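Local atomic coordinates of beta chain (PDB entry 6IYH), a protein that probably carries oxygen in sturgeon blood as the haem-bearing beta chain of a four-chain haemoglobin. Residues Glu6-Trp14 / Leu67-Asp78; Val80-His91 / Val135-Tyr144. One frame throughout, in Å; residues are numbered along the deposited sequence.

Interaction 1: Glu6-Trp14 / Leu67-Asp78; sequences ERFAITTLW and LDSVGNAIAHMD. With HEM (protoporphyrin IX containing Fe), chain D.
W14 reaches across to helix 67-75 as a knob seated among L67, V70, G71 and I74. I74 CD1 lies over one face of the indole, 3.9 Å from the centroid of the W14 five-membered ring and 25° off its normal, a CH-pi contact. At the ring edge, W14 CH2 comes within 3.3 Å of L67 O, while L67 CD1 stands in the ring plane. G71 has no side chain, and its CA approaches W14 CZ2 to 3.5 Å. With CG set opposite the backbone N, the indole is carried outward from its helix into this site. One turn back, I10 and I74 run alongside one another, heading opposite ways, with I10 CG2 3.9 Å from I74 CG1, and I10 CD1 meets M77 CE tip to tip at 3.7 Å. Beyond the helix end, R7 NH2 donates to D78 OD1 at 2.7 Å with an N-H...O angle of 160°. D78 OD1 sits near the guanidinium plane and accepts on its syn lone pair, although the two groups are steeply turned against each other. The axes of globin segments 6-14 and 67-75 run roughly antiparallel, at 147°, and W2 packs against R7, I10 and D78. With a single salt bridge at one end, the contact depends mainly on apolar and CH-pi packing.

Interaction 2: Val80-His91 / Val135-Tyr144; sequences VADAFTALSTFH and VIISALSKEY. With HEM (protoporphyrin IX containing Fe), chain D.
The F84 ring lies between L87 CD2 on one face and V80 CG1 on the opposite face, both offset toward the rim, while L140 CD2 approaches F84 CD2 obliquely at 3.6 Å. The H91 imidazole has haem C4A and the L87 carbonyl carbon at its edge, in plane; L140 O likewise edges the Y144 ring, and haem CHA the F90 ring. H91 NE2 binds the haem iron at 2.2 Å. Through its other nitrogen, H91 ND1 donates to L87 O, in the ring plane, at 2.8 Å, a bond that, with the iron bond, holds the ring's rotation and may make the imidazole a stronger electron donor. This is the proximal histidine of the globin fold, carried on 85-91, whose axis crosses that of 135-142 at -64°. L140 places CD1 3.4 Å from haem CAB. At the crossing, S88 forms a knob among A139, L140, S141 and K142. Its OG, anti to the backbone N (chi1 176°), donates to L140 O at 2.7 Å from well above the carbonyl plane and accepts from E143 N at 2.9 Å, so the buried hydroxyl is gripped twice. E143, bent at chi2, lays CB and CG against S88 OG and T89 OG1 (CB to T89 OG1 3.4 Å). Water 2 can donate to A81 O or A139 O. Y144 OH hydrogen-bonds to V97 O.

How the interactions relate
Interactions 1 and 2 have centres about 16 Å apart and are joined through helix 57-75, which is followed, after a short turn, by helix 80-83. The side of that helix turned from 6-14 packs on interaction 2: S69 OG lies 3.3 Å from F84 CZ and 3.4 Å from L87 CD2, and A73 CB lies 3.7 Å from I136 CG1. Both contacts reach the haem, unequally. Interaction 1 touches it through S69, whose OG is 3.7 Å from haem CMB, whereas interaction 2 supplies the iron ligand H91 together with L87, F90, I136 and L140. Water 1 completes the iron's coordination, its O 2.1 Å from haem FE, which is consistent with a ferric, aquomet state.

Interaction 1: Glu6-Trp14 / Leu67-Asp78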
loop_
_atom_site.group_PDB
_atom_site.type_symbol
_atom_site.label_atom_id
_atom_site.label_comp_id
_atom_site.label_asym_id
_atom_site.label_seq_id
_atom_site.Cartn_x
_atom_site.Cartn_y
_atom_site.Cartn_z
ATOM N N GLU B 6 -17.428 19.528 -9.429
ATOM C CA GLU B 6 -16.644 18.293 -9.735
ATOM C C GLU B 6 -17.106 17.706 -11.035
ATOM O O GLU B 6 -16.265 17.363 -11.909
ATOM C CB GLU B 6 -16.766 17.247 -8.639
ATOM C CG GLU B 6 -15.962 17.575 -7.398
ATOM C CD GLU B 6 -16.366 16.725 -6.193
ATOM O OE1 GLU B 6 -17.389 16.052 -6.179
ATOM O OE2 GLU B 6 -15.633 16.757 -5.243
ATOM N N ARG B 7 -18.421 17.594 -11.207
ATOM C CA ARG B 7 -18.998 17.053 -12.418
ATOM C C ARG B 7 -18.546 17.789 -13.655
ATOM O O ARG B 7 -18.215 17.177 -14.668
ATOM C CB ARG B 7 -20.509 17.144 -12.406
ATOM C CG ARG B 7 -21.185 16.010 -11.734
ATOM C CD ARG B 7 -22.684 16.157 -11.848
ATOM N NE ARG B 7 -23.301 15.360 -10.800
ATOM C CZ ARG B 7 -23.536 14.063 -10.864
ATOM N NH1 ARG B 7 -23.253 13.373 -11.958
ATOM N NH2 ARG B 7 -24.127 13.455 -9.838
ATOM N N PHE B 8 -18.503 19.111 -13.522
ATOM C CA PHE B 8 -18.083 19.991 -14.565
ATOM C C PHE B 8 -16.612 19.861 -14.897
ATOM O O PHE B 8 -16.256 19.840 -16.071
ATOM C CB PHE B 8 -18.319 21.433 -14.128
ATOM C CG PHE B 8 -17.936 22.442 -15.160
ATOM C CD1 PHE B 8 -18.738 22.657 -16.259
ATOM C CD2 PHE B 8 -16.763 23.152 -15.039
ATOM C CE1 PHE B 8 -18.388 23.600 -17.173
ATOM C CE2 PHE B 8 -16.393 24.083 -15.971
ATOM C CZ PHE B 8 -17.213 24.320 -17.026
ATOM N N ALA B 9 -15.763 19.821 -13.874
ATOM C CA ALA B 9 -14.315 19.606 -14.033
ATOM C C ALA B 9 -14.042 18.311 -14.805
ATOM O O ALA B 9 -13.175 18.315 -15.677
ATOM C CB ALA B 9 -13.610 19.601 -12.661
ATOM N N ILE B 10 -14.784 17.261 -14.511
ATOM C CA ILE B 10 -14.627 15.958 -15.157
ATOM C C ILE B 10 -15.130 15.983 -16.599
ATOM O O ILE B 10 -14.346 15.674 -17.508
ATOM C CB ILE B 10 -15.343 14.837 -14.368
ATOM C CG1 ILE B 10 -14.647 14.679 -13.030
ATOM C CG2 ILE B 10 -15.371 13.517 -15.129
ATOM C CD1 ILE B 10 -15.425 13.821 -12.055
ATOM N N THR B 11 -16.390 16.391 -16.818
ATOM C CA THR B 11 -16.981 16.293 -18.162
ATOM C C THR B 11 -16.345 17.333 -19.130
ATOM O O THR B 11 -16.125 16.988 -20.318
ATOM C CB THR B 11 -18.498 16.363 -18.116
ATOM O OG1 THR B 11 -18.826 17.606 -17.534
ATOM C CG2 THR B 11 -19.063 15.227 -17.309
ATOM N N THR B 12 -15.908 18.511 -18.657
ATOM C CA THR B 12 -15.242 19.468 -19.568
ATOM C C THR B 12 -13.873 18.992 -19.992
ATOM O O THR B 12 -13.499 19.139 -21.147
ATOM C CB THR B 12 -15.118 20.938 -19.098
ATOM O OG1 THR B 12 -14.184 21.045 -18.041
ATOM C CG2 THR B 12 -16.432 21.441 -18.557
ATOM N N LEU B 13 -13.107 18.449 -19.057
ATOM C CA LEU B 13 -11.797 17.950 -19.441
ATOM C C LEU B 13 -11.960 16.739 -20.335
ATOM O O LEU B 13 -11.217 16.607 -21.309
ATOM C CB LEU B 13 -10.977 17.598 -18.166
ATOM C CG LEU B 13 -9.511 17.305 -18.481
ATOM C CD1 LEU B 13 -8.556 17.578 -17.308
ATOM C CD2 LEU B 13 -9.332 15.808 -18.695
ATOM N N TRP B 14 -12.923 15.865 -20.055
ATOM C CA TRP B 14 -13.142 14.636 -20.814
ATOM C C TRP B 14 -13.467 14.953 -22.247
ATOM O O TRP B 14 -13.023 14.263 -23.173
ATOM C CB TRP B 14 -14.224 13.767 -20.250
ATOM C CG TRP B 14 -14.333 12.478 -20.898
ATOM C CD1 TRP B 14 -15.327 11.996 -21.662
ATOM C CD2 TRP B 14 -13.314 11.431 -20.867
ATOM N NE1 TRP B 14 -15.003 10.761 -22.129
ATOM C CE2 TRP B 14 -13.800 10.370 -21.630
ATOM C CE3 TRP B 14 -12.038 11.335 -20.287
ATOM C CZ2 TRP B 14 -13.059 9.176 -21.842
ATOM C CZ3 TRP B 14 -11.337 10.114 -20.435
ATOM C CH2 TRP B 14 -11.844 9.093 -21.203
ATOM N N LEU B 67 -9.079 3.674 -21.716
ATOM C CA LEU B 67 -9.577 5.020 -21.623
ATOM C C LEU B 67 -11.069 5.102 -22.029
ATOM O O LEU B 67 -11.823 5.796 -21.424
ATOM C CB LEU B 67 -8.685 5.980 -22.350
ATOM C CG LEU B 67 -7.684 6.701 -21.485
ATOM C CD1 LEU B 67 -8.464 7.755 -20.683
ATOM C CD2 LEU B 67 -6.936 5.737 -20.554
ATOM N N ASP B 68 -11.477 4.297 -22.985
ATOM C CA ASP B 68 -12.936 4.136 -23.288
ATOM C C ASP B 68 -13.750 3.660 -22.134
ATOM O O ASP B 68 -14.825 4.199 -21.894
ATOM C CB ASP B 68 -13.142 3.257 -24.517
ATOM C CG ASP B 68 -12.730 3.959 -25.779
ATOM O OD1 ASP B 68 -12.452 5.155 -25.691
ATOM O OD2 ASP B 68 -12.689 3.307 -26.859
ATOM N N SER B 69 -13.187 2.753 -21.313
ATOM C CA SER B 69 -13.798 2.276 -20.083
ATOM C C SER B 69 -13.846 3.332 -19.030
ATOM O O SER B 69 -14.791 3.421 -18.298
ATOM C CB SER B 69 -12.998 1.056 -19.605
ATOM O OG SER B 69 -13.571 0.476 -18.496
ATOM N N VAL B 70 -12.829 4.183 -18.962
ATOM C CA VAL B 70 -12.914 5.353 -18.087
ATOM C C VAL B 70 -14.100 6.204 -18.550
ATOM O O VAL B 70 -14.912 6.651 -17.761
ATOM C CB VAL B 70 -11.601 6.155 -18.146
ATOM C CG1 VAL B 70 -11.791 7.485 -17.410
ATOM C CG2 VAL B 70 -10.405 5.413 -17.504
ATOM N N GLY B 71 -14.236 6.384 -19.853
ATOM C CA GLY B 71 -15.436 7.061 -20.371
ATOM C C GLY B 71 -16.730 6.424 -19.918
ATOM O O GLY B 71 -17.665 7.120 -19.465
ATOM N N ASN B 72 -16.799 5.099 -19.942
ATOM C CA ASN B 72 -17.992 4.369 -19.367
ATOM C C ASN B 72 -18.188 4.674 -17.895
ATOM O O ASN B 72 -19.322 4.923 -17.401
ATOM C CB ASN B 72 -17.912 2.840 -19.551
ATOM C CG ASN B 72 -17.942 2.403 -20.992
ATOM O OD1 ASN B 72 -18.577 3.035 -21.825
ATOM N ND2 ASN B 72 -17.236 1.319 -21.306
ATOM N N ALA B 73 -17.084 4.698 -17.118
ATOM C CA ALA B 73 -17.227 5.053 -15.706
ATOM C C ALA B 73 -17.790 6.449 -15.517
ATOM O O ALA B 73 -18.591 6.703 -14.630
ATOM C CB ALA B 73 -15.896 4.910 -14.957
ATOM N N ILE B 74 -17.337 7.396 -16.329
ATOM C CA ILE B 74 -17.816 8.741 -16.264
ATOM C C ILE B 74 -19.334 8.816 -16.579
ATOM O O ILE B 74 -20.081 9.514 -15.892
ATOM C CB ILE B 74 -16.984 9.665 -17.187
ATOM C CG1 ILE B 74 -15.584 9.892 -16.653
ATOM C CG2 ILE B 74 -17.664 11.003 -17.394
ATOM C CD1 ILE B 74 -14.614 10.396 -17.710
ATOM N N ALA B 75 -19.776 8.063 -17.578
ATOM C CA ALA B 75 -21.201 8.029 -17.936
ATOM C C ALA B 75 -22.020 7.387 -16.813
ATOM O O ALA B 75 -23.191 7.675 -16.640
ATOM C CB ALA B 75 -21.365 7.276 -19.248
ATOM N N HIS B 76 -21.398 6.484 -16.046
ATOM C CA HIS B 76 -22.008 5.905 -14.860
ATOM C C HIS B 76 -21.458 6.426 -13.549
ATOM O O HIS B 76 -21.413 5.701 -12.546
ATOM C CB HIS B 76 -21.877 4.387 -14.926
ATOM C CG HIS B 76 -22.646 3.751 -16.040
ATOM N ND1 HIS B 76 -22.120 3.565 -17.305
ATOM C CD2 HIS B 76 -23.900 3.242 -16.076
ATOM C CE1 HIS B 76 -23.015 2.954 -18.067
ATOM N NE2 HIS B 76 -24.101 2.740 -17.340
ATOM N N MET B 77 -21.085 7.677 -13.503
ATOM C CA MET B 77 -20.277 8.140 -12.358
ATOM C C MET B 77 -21.056 8.137 -11.044
ATOM O O MET B 77 -20.445 8.213 -9.966
ATOM C CB MET B 77 -19.657 9.505 -12.567
ATOM C CG MET B 77 -20.592 10.715 -12.731
ATOM S SD MET B 77 -19.742 12.169 -13.470
ATOM C CE MET B 77 -18.936 12.742 -12.011
ATOM N N ASP B 78 -22.388 8.107 -11.144
ATOM C CA ASP B 78 -23.211 7.976 -9.936
ATOM C C ASP B 78 -23.209 6.557 -9.410
ATOM O O ASP B 78 -23.518 6.383 -8.278
ATOM C CB ASP B 78 -24.644 8.445 -10.141
ATOM C CG ASP B 78 -24.745 9.897 -10.464
ATOM O OD1 ASP B 78 -24.016 10.742 -9.919
ATOM O OD2 ASP B 78 -25.618 10.220 -11.294
HETATM C CHA HEM D . -8.441 -5.937 -20.028
HETATM C CHB HEM D . -10.168 -1.854 -18.184
HETATM C CHC HEM D . -6.385 -1.728 -15.140
HETATM C CHD HEM D . -4.775 -5.912 -16.918
HETATM C C1A HEM D . -9.224 -4.845 -19.732
HETATM C C2A HEM D . -10.365 -4.486 -20.514
HETATM C C3A HEM D . -10.831 -3.350 -20.026
HETATM C C4A HEM D . -9.984 -2.953 -18.956
HETATM C CMA HEM D . -12.052 -2.577 -20.528
HETATM C CAA HEM D . -10.978 -5.249 -21.674
HETATM C CBA HEM D . -12.098 -6.140 -21.141
HETATM C CGA HEM D . -12.822 -6.943 -22.213
HETATM O O1A HEM D . -12.252 -7.847 -22.857
HETATM O O2A HEM D . -14.022 -6.724 -22.457
HETATM C C1B HEM D . -9.268 -1.441 -17.179
HETATM C C2B HEM D . -9.431 -0.257 -16.380
HETATM C C3B HEM D . -8.322 -0.198 -15.588
HETATM C C4B HEM D . -7.567 -1.424 -15.812
HETATM C CMB HEM D . -10.501 0.845 -16.455
HETATM C CAB HEM D . -7.881 0.784 -14.574
HETATM C CBB HEM D . -8.380 2.029 -14.482
HETATM C C1C HEM D . -5.553 -2.800 -15.364
HETATM C C2C HEM D . -4.312 -3.124 -14.696
HETATM C C3C HEM D . -3.867 -4.335 -15.206
HETATM C C4C HEM D . -4.890 -4.802 -16.145
HETATM C CMC HEM D . -3.648 -2.142 -13.797
HETATM C CAC HEM D . -2.612 -5.090 -14.964
HETATM C CBC HEM D . -1.611 -4.539 -14.261
HETATM C C1D HEM D . -5.652 -6.199 -17.979
HETATM C C2D HEM D . -5.419 -7.335 -18.854
HETATM C C3D HEM D . -6.454 -7.398 -19.703
HETATM C C4D HEM D . -7.262 -6.235 -19.334
HETATM C CMD HEM D . -4.277 -8.348 -18.740
HETATM C CAD HEM D . -6.685 -8.376 -20.846
HETATM C CBD HEM D . -5.754 -7.860 -21.983
HETATM C CGD HEM D . -5.778 -8.626 -23.296
HETATM O O1D HEM D . -6.574 -8.329 -24.204
HETATM O O2D HEM D . -4.933 -9.496 -23.493
HETATM N NA HEM D . -9.012 -3.911 -18.809
HETATM N NB HEM D . -8.197 -2.149 -16.754
HETATM N NC HEM D . -5.869 -3.870 -16.188
HETATM N ND HEM D . -6.796 -5.516 -18.236
HETATM FE FE HEM D . -7.492 -3.914 -17.500
HETATM O O HOH W 1 -6.236 -2.828 -18.756
#

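Interaction 2: Val80-His91 / Val135-Tyr144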
loop_
_atom_site.group_PDB
_atom_site.type_symbol
_atom_site.label_atom_id
_atom_site.label_comp_id
_atom_site.label_asym_id
_atom_site.label_seq_id
_atom_site.Cartn_x
_atom_site.Cartn_y
_atom_site.Cartn_z
ATOM N N VAL B 80 -20.387 3.698 -10.280
ATOM C CA VAL B 80 -19.371 2.975 -11.073
ATOM C C VAL B 80 -19.252 1.525 -10.590
ATOM O O VAL B 80 -19.088 0.630 -11.412
ATOM C CB VAL B 80 -18.017 3.672 -10.961
ATOM C CG1 VAL B 80 -16.923 2.955 -11.756
ATOM C CG2 VAL B 80 -18.097 5.115 -11.380
ATOM N N ALA B 81 -19.363 1.258 -9.277
ATOM C CA ALA B 81 -19.297 -0.164 -8.745
ATOM C C ALA B 81 -20.239 -1.106 -9.484
ATOM O O ALA B 81 -19.829 -2.144 -10.030
ATOM C CB ALA B 81 -19.587 -0.218 -7.234
ATOM N N ASP B 82 -21.513 -0.713 -9.567
ATOM C CA ASP B 82 -22.509 -1.548 -10.306
ATOM C C ASP B 82 -22.115 -1.771 -11.790
ATOM O O ASP B 82 -22.077 -2.887 -12.325
ATOM C CB ASP B 82 -23.963 -0.941 -10.192
ATOM C CG ASP B 82 -24.990 -1.553 -11.248
ATOM O OD1 ASP B 82 -25.057 -1.064 -12.420
ATOM O OD2 ASP B 82 -25.736 -2.527 -10.902
ATOM N N ALA B 83 -21.774 -0.683 -12.454
ATOM C CA ALA B 83 -21.435 -0.727 -13.860
ATOM C C ALA B 83 -20.140 -1.559 -14.140
ATOM O O ALA B 83 -20.003 -2.234 -15.190
ATOM C CB ALA B 83 -21.259 0.706 -14.312
ATOM N N PHE B 84 -19.219 -1.549 -13.169
ATOM C CA PHE B 84 -17.927 -2.222 -13.346
ATOM C C PHE B 84 -17.901 -3.631 -12.730
ATOM O O PHE B 84 -16.866 -4.285 -12.657
ATOM C CB PHE B 84 -16.819 -1.331 -12.781
ATOM C CG PHE B 84 -16.139 -0.417 -13.805
ATOM C CD1 PHE B 84 -16.820 0.185 -14.881
ATOM C CD2 PHE B 84 -14.786 -0.102 -13.648
ATOM C CE1 PHE B 84 -16.151 1.055 -15.778
ATOM C CE2 PHE B 84 -14.107 0.760 -14.550
ATOM C CZ PHE B 84 -14.792 1.330 -15.600
ATOM N N THR B 85 -19.046 -4.127 -12.300
ATOM C CA THR B 85 -19.087 -5.465 -11.735
ATOM C C THR B 85 -18.437 -6.539 -12.547
ATOM O O THR B 85 -17.582 -7.249 -12.030
ATOM C CB THR B 85 -20.552 -5.913 -11.429
ATOM O OG1 THR B 85 -21.125 -5.007 -10.505
ATOM C CG2 THR B 85 -20.526 -7.253 -10.809
ATOM N N ALA B 86 -18.816 -6.722 -13.797
ATOM C CA ALA B 86 -18.219 -7.750 -14.600
ATOM C C ALA B 86 -16.698 -7.488 -14.790
ATOM O O ALA B 86 -15.874 -8.436 -14.821
ATOM C CB ALA B 86 -18.897 -7.857 -15.983
ATOM N N LEU B 87 -16.367 -6.238 -15.057
ATOM C CA LEU B 87 -14.973 -5.873 -15.326
ATOM C C LEU B 87 -14.081 -6.154 -14.109
ATOM O O LEU B 87 -12.929 -6.637 -14.264
ATOM C CB LEU B 87 -14.901 -4.381 -15.786
ATOM C CG LEU B 87 -13.639 -3.964 -16.448
ATOM C CD1 LEU B 87 -13.324 -4.755 -17.731
ATOM C CD2 LEU B 87 -13.638 -2.463 -16.731
ATOM N N SER B 88 -14.582 -5.816 -12.949
ATOM C CA SER B 88 -13.904 -6.137 -11.679
ATOM C C SER B 88 -13.712 -7.625 -11.513
ATOM O O SER B 88 -12.603 -8.110 -11.255
ATOM C CB SER B 88 -14.668 -5.586 -10.509
ATOM O OG SER B 88 -14.030 -5.992 -9.281
ATOM N N THR B 89 -14.798 -8.383 -11.724
ATOM C CA THR B 89 -14.678 -9.821 -11.669
ATOM C C THR B 89 -13.710 -10.395 -12.619
ATOM O O THR B 89 -12.917 -11.272 -12.256
ATOM C CB THR B 89 -16.048 -10.546 -11.868
ATOM O OG1 THR B 89 -16.976 -10.075 -10.905
ATOM C CG2 THR B 89 -15.885 -12.007 -11.574
ATOM N N PHE B 90 -13.673 -9.843 -13.828
ATOM C CA PHE B 90 -12.737 -10.262 -14.823
ATOM C C PHE B 90 -11.275 -10.046 -14.364
ATOM O O PHE B 90 -10.418 -10.926 -14.532
ATOM C CB PHE B 90 -13.000 -9.485 -16.112
ATOM C CG PHE B 90 -12.067 -9.811 -17.238
ATOM C CD1 PHE B 90 -12.018 -11.090 -17.807
ATOM C CD2 PHE B 90 -11.284 -8.806 -17.793
ATOM C CE1 PHE B 90 -11.160 -11.375 -18.858
ATOM C CE2 PHE B 90 -10.403 -9.095 -18.833
ATOM C CZ PHE B 90 -10.363 -10.367 -19.404
ATOM N N HIS B 91 -10.993 -8.862 -13.831
ATOM C CA HIS B 91 -9.589 -8.590 -13.493
ATOM C C HIS B 91 -9.180 -9.395 -12.292
ATOM O O HIS B 91 -8.010 -9.739 -12.203
ATOM C CB HIS B 91 -9.384 -7.131 -13.180
ATOM C CG HIS B 91 -9.287 -6.271 -14.410
ATOM N ND1 HIS B 91 -10.411 -5.758 -15.061
ATOM C CD2 HIS B 91 -8.217 -5.816 -15.087
ATOM C CE1 HIS B 91 -10.013 -5.034 -16.083
ATOM N NE2 HIS B 91 -8.694 -5.070 -16.127
ATOM N N VAL B 135 -12.707 6.425 -7.364
ATOM C CA VAL B 135 -13.960 5.732 -7.474
ATOM C C VAL B 135 -13.837 4.576 -8.468
ATOM O O VAL B 135 -14.347 3.527 -8.222
ATOM C CB VAL B 135 -15.068 6.713 -7.903
ATOM C CG1 VAL B 135 -16.300 5.966 -8.346
ATOM C CG2 VAL B 135 -15.374 7.674 -6.753
ATOM N N ILE B 136 -13.066 4.795 -9.550
ATOM C CA ILE B 136 -12.804 3.712 -10.520
ATOM C C ILE B 136 -12.004 2.570 -9.853
ATOM O O ILE B 136 -12.301 1.379 -10.041
ATOM C CB ILE B 136 -12.093 4.238 -11.791
ATOM C CG1 ILE B 136 -13.073 5.085 -12.629
ATOM C CG2 ILE B 136 -11.532 3.095 -12.609
ATOM C CD1 ILE B 136 -12.420 6.010 -13.653
ATOM N N ILE B 137 -10.967 2.948 -9.109
ATOM C CA ILE B 137 -10.151 1.942 -8.440
ATOM C C ILE B 137 -10.966 1.087 -7.459
ATOM O O ILE B 137 -10.838 -0.144 -7.397
ATOM C CB ILE B 137 -8.996 2.616 -7.727
ATOM C CG1 ILE B 137 -8.000 3.131 -8.755
ATOM C CG2 ILE B 137 -8.304 1.663 -6.760
ATOM C CD1 ILE B 137 -7.117 4.214 -8.234
ATOM N N SER B 138 -11.755 1.764 -6.684
ATOM C CA SER B 138 -12.596 1.095 -5.722
ATOM C C SER B 138 -13.558 0.132 -6.480
ATOM O O SER B 138 -13.759 -1.033 -6.065
ATOM C CB SER B 138 -13.305 2.132 -4.860
ATOM O OG SER B 138 -14.267 1.445 -4.087
ATOM N N ALA B 139 -14.187 0.608 -7.559
ATOM C CA ALA B 139 -15.075 -0.262 -8.357
ATOM C C ALA B 139 -14.365 -1.499 -8.933
ATOM O O ALA B 139 -14.946 -2.623 -8.974
ATOM C CB ALA B 139 -15.723 0.519 -9.455
ATOM N N LEU B 140 -13.107 -1.319 -9.406
ATOM C CA LEU B 140 -12.355 -2.428 -9.940
ATOM C C LEU B 140 -11.887 -3.408 -8.881
ATOM O O LEU B 140 -11.776 -4.570 -9.197
ATOM C CB LEU B 140 -11.125 -1.933 -10.737
ATOM C CG LEU B 140 -11.551 -1.328 -12.057
ATOM C CD1 LEU B 140 -10.368 -0.651 -12.711
ATOM C CD2 LEU B 140 -12.076 -2.426 -12.986
ATOM N N SER B 141 -11.619 -2.913 -7.679
ATOM C CA SER B 141 -11.188 -3.740 -6.508
ATOM C C SER B 141 -12.372 -4.497 -5.830
ATOM O O SER B 141 -12.197 -5.444 -5.070
ATOM C CB SER B 141 -10.481 -2.840 -5.518
ATOM O OG SER B 141 -9.398 -2.167 -6.161
ATOM N N LYS B 142 -13.612 -4.145 -6.153
ATOM C CA LYS B 142 -14.746 -4.564 -5.305
ATOM C C LYS B 142 -15.024 -6.060 -5.371
ATOM O O LYS B 142 -15.238 -6.728 -4.334
ATOM C CB LYS B 142 -16.026 -3.792 -5.677
ATOM C CG LYS B 142 -17.131 -4.098 -4.699
ATOM C CD LYS B 142 -18.347 -3.264 -4.952
ATOM C CE LYS B 142 -19.224 -3.290 -3.711
ATOM N NZ LYS B 142 -20.628 -2.976 -4.085
ATOM N N GLU B 143 -15.016 -6.616 -6.579
ATOM C CA GLU B 143 -15.356 -8.061 -6.758
ATOM C C GLU B 143 -14.123 -8.948 -6.428
ATOM O O GLU B 143 -14.127 -10.174 -6.693
ATOM C CB GLU B 143 -15.932 -8.356 -8.130
ATOM C CG GLU B 143 -16.979 -7.322 -8.575
ATOM C CD GLU B 143 -18.257 -7.279 -7.754
ATOM O OE1 GLU B 143 -18.782 -6.150 -7.526
ATOM O OE2 GLU B 143 -18.757 -8.364 -7.400
ATOM N N TYR B 144 -13.083 -8.332 -5.819
ATOM C CA TYR B 144 -12.045 -9.145 -5.166
ATOM C C TYR B 144 -12.668 -9.819 -3.952
ATOM O O TYR B 144 -12.095 -10.804 -3.511
ATOM C CB TYR B 144 -10.699 -8.396 -4.926
ATOM C CG TYR B 144 -9.907 -8.183 -6.239
ATOM C CD1 TYR B 144 -8.738 -8.838 -6.472
ATOM C CD2 TYR B 144 -10.404 -7.352 -7.270
ATOM C CE1 TYR B 144 -8.005 -8.653 -7.679
ATOM C CE2 TYR B 144 -9.688 -7.163 -8.462
ATOM C CZ TYR B 144 -8.470 -7.806 -8.645
ATOM O OH TYR B 144 -7.855 -7.643 -9.856
HETATM C CHA HEM D . -8.441 -5.937 -20.028
HETATM C CHB HEM D . -10.168 -1.854 -18.184
HETATM C CHC HEM D . -6.385 -1.728 -15.140
HETATM C CHD HEM D . -4.775 -5.912 -16.918
HETATM C C1A HEM D . -9.224 -4.845 -19.732
HETATM C C2A HEM D . -10.365 -4.486 -20.514
HETATM C C3A HEM D . -10.831 -3.350 -20.026
HETATM C C4A HEM D . -9.984 -2.953 -18.956
HETATM C CMA HEM D . -12.052 -2.577 -20.528
HETATM C CAA HEM D . -10.978 -5.249 -21.674
HETATM C CBA HEM D . -12.098 -6.140 -21.141
HETATM C CGA HEM D . -12.822 -6.943 -22.213
HETATM O O1A HEM D . -12.252 -7.847 -22.857
HETATM O O2A HEM D . -14.022 -6.724 -22.457
HETATM C C1B HEM D . -9.268 -1.441 -17.179
HETATM C C2B HEM D . -9.431 -0.257 -16.380
HETATM C C3B HEM D . -8.322 -0.198 -15.588
HETATM C C4B HEM D . -7.567 -1.424 -15.812
HETATM C CMB HEM D . -10.501 0.845 -16.455
HETATM C CAB HEM D . -7.881 0.784 -14.574
HETATM C CBB HEM D . -8.380 2.029 -14.482
HETATM C C1C HEM D . -5.553 -2.800 -15.364
HETATM C C2C HEM D . -4.312 -3.124 -14.696
HETATM C C3C HEM D . -3.867 -4.335 -15.206
HETATM C C4C HEM D . -4.890 -4.802 -16.145
HETATM C CMC HEM D . -3.648 -2.142 -13.797
HETATM C CAC HEM D . -2.612 -5.090 -14.964
HETATM C CBC HEM D . -1.611 -4.539 -14.261
HETATM C C1D HEM D . -5.652 -6.199 -17.979
HETATM C C2D HEM D . -5.419 -7.335 -18.854
HETATM C C3D HEM D . -6.454 -7.398 -19.703
HETATM C C4D HEM D . -7.262 -6.235 -19.334
HETATM C CMD HEM D . -4.277 -8.348 -18.740
HETATM C CAD HEM D . -6.685 -8.376 -20.846
HETATM C CBD HEM D . -5.754 -7.860 -21.983
HETATM C CGD HEM D . -5.778 -8.626 -23.296
HETATM O O1D HEM D . -6.574 -8.329 -24.204
HETATM O O2D HEM D . -4.933 -9.496 -23.493
HETATM N NA HEM D . -9.012 -3.911 -18.809
HETATM N NB HEM D . -8.197 -2.149 -16.754
HETATM N NC HEM D . -5.869 -3.870 -16.188
HETATM N ND HEM D . -6.796 -5.516 -18.236
HETATM FE FE HEM D . -7.492 -3.914 -17.500
HETATM O O HOH W 2 -17.679 -3.547 -9.064
HETATM O O HOH W 1 -6.236 -2.828 -18.756
#